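Local atomic coordinates of phenylalanine--tRNA ligase beta subunit (Pyrococcus horikoshii, PDB entry 2CXI), a protein that forms, as the N-terminal part of the beta subunit, one portion of the tetrameric synthetase that attaches phenylalanine to its tRNA in an ATP-dependent reaction. Residues 308-313 / 339-344; 65-70 / 326-331. One frame throughout, in Å; residues are numbered along the deposited sequence.

Contact 1 lies within the B5 domain and joins 308-313 to helix 335-346. Contact 2 ties the loop 326-331 of that same domain to helix 62-72, far earlier in the chain. Their centres are 11 Å apart. The two meet directly at a salt bridge, where Arg329 NH2 of contact 2 lies 3.0 Å from Asp341 OD2 of contact 1. Met311 bridges them as well, with Met311 CE 3.6 Å from Phe328 CZ. Asp331, Glu340 and Asp341 belong to a predicted magnesium site shared with the alpha subunit. The side chains of Asp331 and Asp341 are about 5 Å apart. Arg329 bonds to both carboxylates and so links two residues of the predicted site.

Contact 1: 308-313 / 339-344; sequences EKMMYE and LEDVLI
Tyr312 meets Asp341 through one short hydrogen bond. Tyr312 OH donates to Asp341 OD2 at 2.6 Å. The carboxylate oxygen lies at the edge of the ring, in its plane. The hydroxyl meets OD2 on the anti side, 18° out of the carboxylate plane. Ring and carboxylate are turned 57° against each other. This buried oxygen, which also takes the salt bridge from Arg329, is gripped by a phenol and a guanidinium.

The remaining contacts are van der Waals. The side chain of Met310, a selenomethionine, kinks twice beyond CB, which folds it against the helix. Met310 CG packs 3.5 Å from the backbone O of Asp341. Met310 CE sits 3.7 Å from Asp341 OD1. The same Met310 methyl touches Ile344 CG2 at 3.8 Å, the apolar part of the contact.

Met311, with positive phi, is the C-prime residue of a Schellman motif that ends helix 300-309. Tyr312 and Met310 flank it and reach helix 335-346 just past that helix end. Val342 packs on Leu306 and Leu307 of helix 300-309, and Leu339 packs on Leu293 of helix 287-294. Strand 313-317 follows directly after Tyr312.

Contact 2: 65-70 / 326-331; sequences VARQIK and PAFRDD
Arg67 and Phe328 form a cation-pi stack between helix 62-72 and a type I beta turn, Pro326 to Arg329, of the B5 domain. They reach toward each other from the helix and from the turn. The guanidinium lies flat on the ring, with planes 18° apart. Arg67 CZ is 4.0 Å from the centroid of the Phe328 ring, over its face. Arg67 NE comes closest, 3.6 Å from Phe328 CZ.

Arg67 starts out extended through its first two torsions. The bend at chi3 (56°) then carries the guanidinium over the ring, and the last torsion sets its plane. Phe328 CG is flanked by both its backbone N and carbonyl carbon, and the ring leans from the turn toward helix 62-72. Pro326 CB covers the opposite face of the Phe328 ring, 3.3 Å above its plane and toward the rim. The phenyl is thus held between proline and guanidinium. Thr252 of helix 240-255 touches both Arg67 and Phe328.

Arg329, next in the chain, pairs with Asp331, a predicted magnesium ligand. It grips the carboxylate side-on with two nitrogens, one to each oxygen. Arg329 NH2 reaches Asp331 OD2 at 2.8 Å. The straighter bond runs from Arg329 NE to the syn lone pair of Asp331 OD1, 2.9 Å long with an N-H...O angle of 169°.

Contact 1: 308-313 / 339-344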
ATOM      1  N   GLU A 308      30.565 -10.020  36.036  1.00 19.49           N
ATOM      2  CA  GLU A 308      29.482  -9.026  35.984  1.00 21.18           C
ATOM      3  C   GLU A 308      29.961  -7.576  35.764  1.00 21.14           C
ATOM      4  O   GLU A 308      29.276  -6.826  35.100  1.00 21.49           O
ATOM      5  CB  GLU A 308      28.541  -9.148  37.191  1.00 20.72           C
ATOM      6  CG  GLU A 308      27.767 -10.459  37.189  1.00 21.01           C
ATOM      7  CD  GLU A 308      26.863 -10.629  38.403  1.00 24.91           C
ATOM      8  OE1 GLU A 308      27.203 -10.100  39.472  1.00 29.62           O
ATOM      9  OE2 GLU A 308      25.828 -11.318  38.277  1.00 27.30           O
ATOM     10  N   LYS A 309      31.129  -7.198  36.311  1.00 21.18           N
ATOM     11  CA  LYS A 309      31.762  -5.910  36.003  1.00 21.50           C
ATOM     12  C   LYS A 309      32.231  -5.798  34.555  1.00 20.47           C
ATOM     13  O   LYS A 309      32.497  -4.714  34.104  1.00 21.36           O
ATOM     14  CB  LYS A 309      32.986  -5.657  36.911  1.00 21.81           C
ATOM     15  CG  LYS A 309      32.660  -5.380  38.364  1.00 23.86           C
ATOM     16  CD  LYS A 309      33.935  -5.332  39.212  1.00 24.58           C
ATOM     17  CE  LYS A 309      33.565  -5.224  40.704  1.00 31.99           C
ATOM     18  NZ  LYS A 309      34.773  -4.883  41.533  1.00 34.29           N
HETATM   19  N   MSE A 310      32.361  -6.929  33.862  1.00 20.34           N
HETATM   20  CA  MSE A 310      32.825  -6.993  32.461  1.00 20.44           C
HETATM   21  C   MSE A 310      31.641  -7.170  31.508  1.00 19.64           C
HETATM   22  O   MSE A 310      31.806  -7.437  30.317  1.00 18.68           O
HETATM   23  CB  MSE A 310      33.856  -8.102  32.292  1.00 19.92           C
HETATM   24  CG  MSE A 310      35.066  -7.912  33.197  1.00 23.68           C
HETATM   25 SE   MSE A 310      35.946  -6.134  32.771  1.00 32.85          SE
HETATM   26  CE  MSE A 310      36.671  -6.513  30.945  1.00 24.98           C
HETATM   27  N   MSE A 311      30.452  -6.979  32.064  1.00 20.24           N
HETATM   28  CA  MSE A 311      29.187  -6.922  31.320  1.00 22.51           C
HETATM   29  C   MSE A 311      28.650  -8.294  30.939  1.00 21.05           C
HETATM   30  O   MSE A 311      27.847  -8.410  29.995  1.00 19.72           O
HETATM   31  CB  MSE A 311      29.272  -6.002  30.089  1.00 20.96           C
HETATM   32  CG  MSE A 311      29.704  -4.571  30.445  1.00 24.05           C
HETATM   33 SE   MSE A 311      29.645  -3.371  28.930  1.00 34.68          SE
HETATM   34  CE  MSE A 311      30.845  -4.174  27.894  1.00 21.30           C
ATOM     35  N   TYR A 312      29.030  -9.324  31.703  1.00 20.28           N
ATOM     36  CA  TYR A 312      28.477 -10.659  31.454  1.00 19.39           C
ATOM     37  C   TYR A 312      27.288 -10.950  32.352  1.00 20.51           C
ATOM     38  O   TYR A 312      27.264 -10.556  33.512  1.00 20.37           O
ATOM     39  CB  TYR A 312      29.481 -11.807  31.693  1.00 19.04           C
ATOM     40  CG  TYR A 312      30.667 -11.890  30.772  1.00 18.50           C
ATOM     41  CD1 TYR A 312      30.677 -12.777  29.672  1.00 15.96           C
ATOM     42  CD2 TYR A 312      31.818 -11.149  31.048  1.00 17.22           C
ATOM     43  CE1 TYR A 312      31.799 -12.873  28.842  1.00 20.26           C
ATOM     44  CE2 TYR A 312      32.940 -11.249  30.219  1.00 15.19           C
ATOM     45  CZ  TYR A 312      32.935 -12.109  29.153  1.00 17.19           C
ATOM     46  OH  TYR A 312      34.061 -12.196  28.361  1.00 18.59           O
ATOM     47  N   GLU A 313      26.334 -11.709  31.820  1.00 21.12           N
ATOM     48  CA  GLU A 313      25.405 -12.420  32.670  1.00 22.65           C
ATOM     49  C   GLU A 313      26.045 -13.739  33.018  1.00 22.64           C
ATOM     50  O   GLU A 313      26.670 -14.367  32.168  1.00 23.47           O
ATOM     51  CB  GLU A 313      24.044 -12.654  32.002  1.00 22.50           C
ATOM     52  CG  GLU A 313      23.110 -13.492  32.863  1.00 25.02           C
ATOM     53  CD  GLU A 313      21.828 -13.823  32.136  1.00 29.14           C
ATOM     54  OE1 GLU A 313      20.978 -12.926  32.024  1.00 28.86           O
ATOM     55  OE2 GLU A 313      21.694 -14.976  31.681  1.00 35.22           O
ATOM     56  N   LEU A 339      39.076 -15.769  30.550  1.00 19.62           N
ATOM     57  CA  LEU A 339      40.152 -15.612  31.541  1.00 20.51           C
ATOM     58  C   LEU A 339      40.751 -14.211  31.506  1.00 19.57           C
ATOM     59  O   LEU A 339      41.016 -13.598  32.555  1.00 19.91           O
ATOM     60  CB  LEU A 339      41.255 -16.679  31.304  1.00 20.30           C
ATOM     61  CG  LEU A 339      42.575 -16.516  32.107  1.00 22.07           C
ATOM     62  CD1 LEU A 339      42.335 -16.519  33.615  1.00 26.85           C
ATOM     63  CD2 LEU A 339      43.569 -17.651  31.670  1.00 22.59           C
ATOM     64  N   GLU A 340      40.973 -13.699  30.300  1.00 20.25           N
ATOM     65  CA  GLU A 340      41.507 -12.330  30.152  1.00 19.94           C
ATOM     66  C   GLU A 340      40.605 -11.294  30.806  1.00 19.60           C
ATOM     67  O   GLU A 340      41.068 -10.391  31.489  1.00 19.30           O
ATOM     68  CB  GLU A 340      41.704 -11.984  28.663  1.00 20.93           C
ATOM     69  CG  GLU A 340      42.656 -10.825  28.395  1.00 22.72           C
ATOM     70  CD  GLU A 340      44.096 -11.159  28.800  1.00 28.12           C
ATOM     71  OE1 GLU A 340      44.461 -12.357  28.865  1.00 29.26           O
ATOM     72  OE2 GLU A 340      44.888 -10.231  29.040  1.00 29.23           O
ATOM     73  N   ASP A 341      39.295 -11.427  30.619  1.00 19.68           N
ATOM     74  CA  ASP A 341      38.369 -10.421  31.191  1.00 19.87           C
ATOM     75  C   ASP A 341      38.349 -10.488  32.718  1.00 19.63           C
ATOM     76  O   ASP A 341      38.213  -9.472  33.387  1.00 20.65           O
ATOM     77  CB  ASP A 341      36.942 -10.598  30.639  1.00 18.91           C
ATOM     78  CG  ASP A 341      36.781 -10.059  29.223  1.00 20.61           C
ATOM     79  OD1 ASP A 341      37.675  -9.323  28.755  1.00 19.98           O
ATOM     80  OD2 ASP A 341      35.765 -10.302  28.530  1.00 20.50           O
ATOM     81  N   VAL A 342      38.446 -11.695  33.268  1.00 20.25           N
ATOM     82  CA  VAL A 342      38.599 -11.869  34.747  1.00 20.50           C
ATOM     83  C   VAL A 342      39.852 -11.143  35.271  1.00 22.29           C
ATOM     84  O   VAL A 342      39.798 -10.443  36.317  1.00 21.67           O
ATOM     85  CB  VAL A 342      38.603 -13.375  35.151  1.00 20.45           C
ATOM     86  CG1 VAL A 342      38.902 -13.558  36.667  1.00 21.93           C
ATOM     87  CG2 VAL A 342      37.245 -14.012  34.837  1.00 19.93           C
ATOM     88  N   LEU A 343      40.969 -11.304  34.546  1.00 22.65           N
ATOM     89  CA  LEU A 343      42.234 -10.683  34.940  1.00 24.34           C
ATOM     90  C   LEU A 343      42.115  -9.179  34.861  1.00 24.27           C
ATOM     91  O   LEU A 343      42.544  -8.484  35.758  1.00 24.08           O
ATOM     92  CB  LEU A 343      43.414 -11.179  34.075  1.00 24.66           C
ATOM     93  CG  LEU A 343      43.797 -12.650  34.197  1.00 25.35           C
ATOM     94  CD1 LEU A 343      44.885 -13.051  33.179  1.00 25.41           C
ATOM     95  CD2 LEU A 343      44.235 -13.029  35.628  1.00 28.42           C
ATOM     96  N   ILE A 344      41.475  -8.679  33.805  1.00 25.62           N
ATOM     97  CA  ILE A 344      41.237  -7.252  33.667  1.00 25.47           C
ATOM     98  C   ILE A 344      40.407  -6.692  34.817  1.00 26.50           C
ATOM     99  O   ILE A 344      40.789  -5.688  35.430  1.00 26.25           O
ATOM    100  CB  ILE A 344      40.538  -6.936  32.307  1.00 25.71           C
ATOM    101  CG1 ILE A 344      41.457  -7.262  31.116  1.00 24.30           C
ATOM    102  CG2 ILE A 344      40.076  -5.480  32.304  1.00 25.12           C
ATOM    103  CD1 ILE A 344      40.734  -7.134  29.751  1.00 25.07           C
TER

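Contact 2: 65-70 / 326-331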
ATOM      1  N   VAL A  65      33.290   4.006  26.019  1.00 14.70           N
ATOM      2  CA  VAL A  65      34.203   4.285  27.143  1.00 16.27           C
ATOM      3  C   VAL A  65      33.444   4.524  28.477  1.00 16.20           C
ATOM      4  O   VAL A  65      33.776   3.933  29.533  1.00 15.87           O
ATOM      5  CB  VAL A  65      35.119   5.476  26.792  1.00 15.67           C
ATOM      6  CG1 VAL A  65      35.991   5.895  28.033  1.00 18.43           C
ATOM      7  CG2 VAL A  65      36.005   5.114  25.636  1.00 18.73           C
ATOM      8  N   ALA A  66      32.405   5.371  28.414  1.00 16.54           N
ATOM      9  CA  ALA A  66      31.567   5.691  29.560  1.00 16.13           C
ATOM     10  C   ALA A  66      30.877   4.431  30.040  1.00 17.25           C
ATOM     11  O   ALA A  66      30.727   4.208  31.228  1.00 16.59           O
ATOM     12  CB  ALA A  66      30.534   6.740  29.164  1.00 16.23           C
ATOM     13  N   ARG A  67      30.446   3.601  29.101  1.00 16.51           N
ATOM     14  CA  ARG A  67      29.736   2.372  29.470  1.00 17.43           C
ATOM     15  C   ARG A  67      30.689   1.486  30.283  1.00 17.55           C
ATOM     16  O   ARG A  67      30.352   1.066  31.381  1.00 18.18           O
ATOM     17  CB  ARG A  67      29.238   1.664  28.187  1.00 15.93           C
ATOM     18  CG  ARG A  67      28.277   0.455  28.384  1.00 18.50           C
ATOM     19  CD  ARG A  67      27.613   0.112  27.039  1.00 19.71           C
ATOM     20  NE  ARG A  67      28.648  -0.143  26.044  1.00 23.72           N
ATOM     21  CZ  ARG A  67      28.561   0.112  24.742  1.00 21.52           C
ATOM     22  NH1 ARG A  67      27.451   0.635  24.194  1.00 22.65           N
ATOM     23  NH2 ARG A  67      29.606  -0.185  23.977  1.00 22.88           N
ATOM     24  N   GLN A  68      31.901   1.256  29.780  1.00 18.07           N
ATOM     25  CA  GLN A  68      32.874   0.478  30.528  1.00 19.84           C
ATOM     26  C   GLN A  68      33.141   1.017  31.903  1.00 18.34           C
ATOM     27  O   GLN A  68      33.184   0.253  32.879  1.00 18.56           O
ATOM     28  CB  GLN A  68      34.224   0.448  29.841  1.00 21.00           C
ATOM     29  CG  GLN A  68      34.637  -0.913  29.618  1.00 29.51           C
ATOM     30  CD  GLN A  68      34.068  -1.228  28.314  1.00 39.84           C
ATOM     31  OE1 GLN A  68      33.623  -2.348  28.044  1.00 44.93           O
ATOM     32  NE2 GLN A  68      34.022  -0.191  27.471  1.00 44.54           N
ATOM     33  N   ILE A  69      33.380   2.317  31.970  1.00 17.57           N
ATOM     34  CA  ILE A  69      33.630   2.961  33.264  1.00 17.95           C
ATOM     35  C   ILE A  69      32.447   2.791  34.221  1.00 18.44           C
ATOM     36  O   ILE A  69      32.649   2.568  35.416  1.00 20.05           O
ATOM     37  CB  ILE A  69      34.057   4.424  33.054  1.00 17.70           C
ATOM     38  CG1 ILE A  69      35.416   4.446  32.355  1.00 15.98           C
ATOM     39  CG2 ILE A  69      34.126   5.216  34.404  1.00 16.77           C
ATOM     40  CD1 ILE A  69      35.774   5.855  31.778  1.00 18.80           C
ATOM     41  N   LYS A  70      31.220   2.934  33.721  1.00 19.27           N
ATOM     42  CA  LYS A  70      30.044   2.752  34.594  1.00 19.48           C
ATOM     43  C   LYS A  70      30.052   1.349  35.221  1.00 19.12           C
ATOM     44  O   LYS A  70      29.756   1.191  36.415  1.00 19.25           O
ATOM     45  CB  LYS A  70      28.712   2.994  33.838  1.00 18.41           C
ATOM     46  CG  LYS A  70      28.375   4.511  33.669  1.00 20.88           C
ATOM     47  CD  LYS A  70      26.965   4.743  33.147  1.00 22.35           C
ATOM     48  CE  LYS A  70      26.843   4.340  31.690  1.00 28.49           C
ATOM     49  NZ  LYS A  70      25.538   4.935  31.147  1.00 35.64           N
ATOM     50  N   PRO A 326      27.182  -9.010  25.626  1.00 19.85           N
ATOM     51  CA  PRO A 326      26.493  -8.078  24.700  1.00 19.17           C
ATOM     52  C   PRO A 326      26.741  -8.423  23.233  1.00 18.26           C
ATOM     53  O   PRO A 326      27.837  -8.876  22.881  1.00 16.76           O
ATOM     54  CB  PRO A 326      27.140  -6.728  25.009  1.00 20.32           C
ATOM     55  CG  PRO A 326      27.702  -6.877  26.397  1.00 19.59           C
ATOM     56  CD  PRO A 326      28.129  -8.301  26.523  1.00 20.20           C
ATOM     57  N   ALA A 327      25.716  -8.244  22.391  1.00 17.56           N
ATOM     58  CA  ALA A 327      25.812  -8.537  20.946  1.00 17.27           C
ATOM     59  C   ALA A 327      26.734  -7.555  20.219  1.00 18.18           C
ATOM     60  O   ALA A 327      27.039  -7.768  19.041  1.00 18.23           O
ATOM     61  CB  ALA A 327      24.406  -8.485  20.298  1.00 16.98           C
ATOM     62  N   PHE A 328      27.152  -6.480  20.900  1.00 16.92           N
ATOM     63  CA  PHE A 328      28.153  -5.526  20.327  1.00 17.49           C
ATOM     64  C   PHE A 328      29.630  -6.039  20.392  1.00 18.20           C
ATOM     65  O   PHE A 328      30.547  -5.371  19.895  1.00 16.52           O
ATOM     66  CB  PHE A 328      27.984  -4.087  20.890  1.00 16.71           C
ATOM     67  CG  PHE A 328      28.192  -3.954  22.397  1.00 17.00           C
ATOM     68  CD1 PHE A 328      27.141  -3.540  23.202  1.00 15.97           C
ATOM     69  CD2 PHE A 328      29.442  -4.186  22.996  1.00 17.29           C
ATOM     70  CE1 PHE A 328      27.293  -3.405  24.582  1.00 19.63           C
ATOM     71  CE2 PHE A 328      29.626  -4.026  24.374  1.00 18.56           C
ATOM     72  CZ  PHE A 328      28.546  -3.645  25.182  1.00 18.99           C
ATOM     73  N   ARG A 329      29.830  -7.227  20.994  1.00 17.62           N
ATOM     74  CA  ARG A 329      31.145  -7.886  21.041  1.00 19.39           C
ATOM     75  C   ARG A 329      31.177  -9.092  20.114  1.00 20.12           C
ATOM     76  O   ARG A 329      30.199  -9.845  20.020  1.00 19.92           O
ATOM     77  CB  ARG A 329      31.477  -8.381  22.457  1.00 19.35           C
ATOM     78  CG  ARG A 329      31.728  -7.304  23.527  1.00 18.17           C
ATOM     79  CD  ARG A 329      32.217  -7.901  24.810  1.00 19.45           C
ATOM     80  NE  ARG A 329      33.532  -8.567  24.713  1.00 19.11           N
ATOM     81  CZ  ARG A 329      34.198  -8.994  25.796  1.00 18.99           C
ATOM     82  NH1 ARG A 329      33.642  -8.844  27.010  1.00 17.53           N
ATOM     83  NH2 ARG A 329      35.385  -9.577  25.682  1.00 15.16           N
ATOM     84  N   ASP A 330      32.284  -9.267  19.410  1.00 21.94           N
ATOM     85  CA  ASP A 330      32.486 -10.489  18.661  1.00 23.76           C
ATOM     86  C   ASP A 330      33.931 -10.996  18.807  1.00 24.46           C
ATOM     87  O   ASP A 330      34.394 -11.806  18.001  1.00 24.96           O
ATOM     88  CB  ASP A 330      32.035 -10.349  17.178  1.00 24.94           C
ATOM     89  CG  ASP A 330      33.063  -9.621  16.298  1.00 29.42           C
ATOM     90  OD1 ASP A 330      34.030  -9.009  16.854  1.00 31.91           O
ATOM     91  OD2 ASP A 330      32.971  -9.605  15.034  1.00 31.46           O
ATOM     92  N   ASP A 331      34.622 -10.541  19.854  1.00 24.23           N
ATOM     93  CA  ASP A 331      36.001 -10.923  20.103  1.00 24.88           C
ATOM     94  C   ASP A 331      36.164 -12.204  20.920  1.00 25.62           C
ATOM     95  O   ASP A 331      37.271 -12.731  20.996  1.00 26.75           O
ATOM     96  CB  ASP A 331      36.756  -9.808  20.851  1.00 23.89           C
ATOM     97  CG  ASP A 331      36.114  -9.456  22.179  1.00 23.42           C
ATOM     98  OD1 ASP A 331      34.862  -9.264  22.216  1.00 22.21           O
ATOM     99  OD2 ASP A 331      36.779  -9.349  23.244  1.00 21.39           O
TER